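Local coordinates for protein endoribonuclease ToxN (PDB 2XDB) that cleaves RNA between the second and third A of AAA(U/G) sequences as the toxin of an antiviral type III toxin-antitoxin system held in check by ToxI RNA, at residues H45-P50 with T134-V139. Residues are numbered along the deposited sequence; the frame is centred on the assembly and turned at random.
With nucleotides of chain B.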
# COMPACT_ATOMS: atom_id res chain seq x y z
N HIS A 45 0.03 -14.78 -5.47
CA HIS A 45 -0.68 -13.66 -4.85
C HIS A 45 -0.18 -12.31 -5.37
O HIS A 45 1.00 -12.16 -5.68
CB HIS A 45 -0.55 -13.69 -3.33
CG HIS A 45 -0.78 -15.05 -2.75
ND1 HIS A 45 -1.96 -15.74 -2.92
CD2 HIS A 45 0.02 -15.85 -2.01
CE1 HIS A 45 -1.88 -16.90 -2.30
NE2 HIS A 45 -0.69 -16.99 -1.73
N LYS A 46 -1.09 -11.35 -5.44
CA LYS A 46 -0.75 -9.97 -5.79
C LYS A 46 -1.03 -9.05 -4.62
O LYS A 46 -2.18 -8.95 -4.16
CB LYS A 46 -1.53 -9.52 -7.02
CG LYS A 46 -1.23 -10.40 -8.21
CD LYS A 46 -1.97 -10.02 -9.46
CE LYS A 46 -1.46 -10.91 -10.58
NZ LYS A 46 -2.16 -10.69 -11.87
N TYR A 47 0.01 -8.39 -4.13
CA TYR A 47 -0.13 -7.48 -3.00
C TYR A 47 -0.20 -6.03 -3.42
O TYR A 47 0.55 -5.59 -4.30
CB TYR A 47 1.04 -7.67 -2.04
CG TYR A 47 0.83 -8.80 -1.06
CD1 TYR A 47 0.26 -8.57 0.18
CD2 TYR A 47 1.17 -10.10 -1.39
CE1 TYR A 47 0.05 -9.59 1.07
CE2 TYR A 47 0.97 -11.13 -0.51
CZ TYR A 47 0.40 -10.87 0.72
OH TYR A 47 0.19 -11.90 1.60
N LEU A 48 -1.08 -5.27 -2.79
CA LEU A 48 -1.07 -3.82 -2.89
C LEU A 48 -0.78 -3.25 -1.51
O LEU A 48 -1.17 -3.85 -0.51
CB LEU A 48 -2.41 -3.28 -3.38
CG LEU A 48 -2.90 -3.71 -4.76
CD1 LEU A 48 -4.18 -2.96 -5.12
CD2 LEU A 48 -1.81 -3.46 -5.80
N ALA A 49 -0.14 -2.09 -1.46
CA ALA A 49 0.19 -1.46 -0.18
C ALA A 49 -0.48 -0.10 -0.06
O ALA A 49 -0.57 0.64 -1.04
CB ALA A 49 1.68 -1.31 -0.04
N PRO A 50 -0.94 0.25 1.14
CA PRO A 50 -1.64 1.53 1.29
C PRO A 50 -0.66 2.68 1.36
O PRO A 50 0.41 2.54 1.96
CB PRO A 50 -2.36 1.37 2.63
CG PRO A 50 -1.46 0.47 3.41
CD PRO A 50 -0.86 -0.48 2.42
N THR A 134 11.08 -9.16 1.45
CA THR A 134 11.81 -9.51 2.66
C THR A 134 10.89 -9.35 3.86
O THR A 134 10.99 -10.08 4.83
CB THR A 134 13.07 -8.65 2.85
OG1 THR A 134 13.90 -8.75 1.68
CG2 THR A 134 13.87 -9.14 4.04
N LEU A 135 9.97 -8.40 3.77
CA LEU A 135 9.03 -8.16 4.85
C LEU A 135 8.19 -9.40 5.08
O LEU A 135 8.08 -9.90 6.20
CB LEU A 135 8.14 -6.97 4.53
CG LEU A 135 7.01 -6.70 5.51
CD1 LEU A 135 7.58 -6.40 6.88
CD2 LEU A 135 6.15 -5.55 5.01
N ARG A 136 7.63 -9.92 4.00
CA ARG A 136 6.75 -11.09 4.10
C ARG A 136 7.55 -12.31 4.55
O ARG A 136 7.07 -13.09 5.36
CB ARG A 136 6.05 -11.33 2.76
CG ARG A 136 5.25 -12.60 2.65
CD ARG A 136 4.67 -12.71 1.23
NE ARG A 136 3.83 -13.88 1.06
CZ ARG A 136 4.28 -15.07 0.69
NH1 ARG A 136 5.56 -15.24 0.41
NH2 ARG A 136 3.44 -16.10 0.59
N ASN A 137 8.77 -12.47 4.05
CA ASN A 137 9.60 -13.59 4.47
C ASN A 137 9.82 -13.58 5.98
O ASN A 137 9.59 -14.57 6.66
CB ASN A 137 10.93 -13.58 3.75
CG ASN A 137 10.81 -14.01 2.32
OD1 ASN A 137 9.87 -14.73 1.96
ND2 ASN A 137 11.76 -13.59 1.48
N LEU A 138 10.26 -12.44 6.50
CA LEU A 138 10.44 -12.29 7.93
C LEU A 138 9.16 -12.61 8.69
O LEU A 138 9.20 -13.25 9.74
CB LEU A 138 10.93 -10.88 8.27
CG LEU A 138 12.33 -10.57 7.71
CD1 LEU A 138 12.83 -9.21 8.13
CD2 LEU A 138 13.31 -11.61 8.16
N VAL A 139 8.01 -12.19 8.17
CA VAL A 139 6.78 -12.44 8.89
C VAL A 139 6.45 -13.94 8.89
O VAL A 139 6.02 -14.48 9.90
CB VAL A 139 5.61 -11.56 8.41
CG1 VAL A 139 4.29 -12.03 8.98
CG2 VAL A 139 5.83 -10.13 8.83
P U B 21 15.41 -12.96 2.66
OP1 U B 21 15.35 -11.59 2.09
OP2 U B 21 14.29 -13.44 3.51
O5' U B 21 15.69 -14.00 1.49
C5' U B 21 15.85 -15.39 1.77
C4' U B 21 16.91 -16.04 0.90
O4' U B 21 16.61 -15.85 -0.51
C3' U B 21 18.35 -15.56 1.10
O3' U B 21 19.23 -16.68 0.95
C2' U B 21 18.55 -14.63 -0.09
O2' U B 21 19.89 -14.42 -0.45
C1' U B 21 17.77 -15.38 -1.17
N1 U B 21 17.42 -14.68 -2.44
C2 U B 21 17.50 -13.30 -2.58
O2 U B 21 17.87 -12.53 -1.70
N3 U B 21 17.13 -12.82 -3.82
C4 U B 21 16.70 -13.55 -4.91
O4 U B 21 16.40 -12.97 -5.96
C5 U B 21 16.63 -14.96 -4.69
C6 U B 21 16.99 -15.45 -3.50
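R136 reaches from helix 125-140 to Y47 and H45 on strand 45-52, and no hydrogen bond joins the two segments directly. From its CB, which points toward the strand, CG stands anti to the backbone N (chi1 173°), and the chain then runs extended to NE, the side chain also touching L40 and I42 of strand 35-42. The R136 and Y47 side chains cross at about a right angle, and the ring and guanidinium planes are 60° apart. Y47 OH lies at the guanidinium edge, near its plane, 4.2 Å from R136 NE. Farther out, R136 NH2 comes to the edge of the imidazole, 4.3 Å from H45 CD2.

What ties the group together is E154 of helix 150-156: its carboxylate oxygen OE1 takes a salt bridge from R136 NE and a hydrogen bond with Y47 OH. H45 hydrogen-bonds through ND1 to Y157 OH.

The opposite flank of the helix faces the antitoxin RNA. There N137 ND2 makes a weak hydrogen bond of 3.2 Å to OP2 of U21 of chain B. T134 OG1 lies 3.2 Å from OP1 of the same phosphate, but the backbone O of S130 is also within its hydrogen-bonding reach, so that bond is not settled. The helix thus carries RNA on one flank and, on the other, a buried arginine whose charge is probably balanced by the glutamate it shares with the tyrosine.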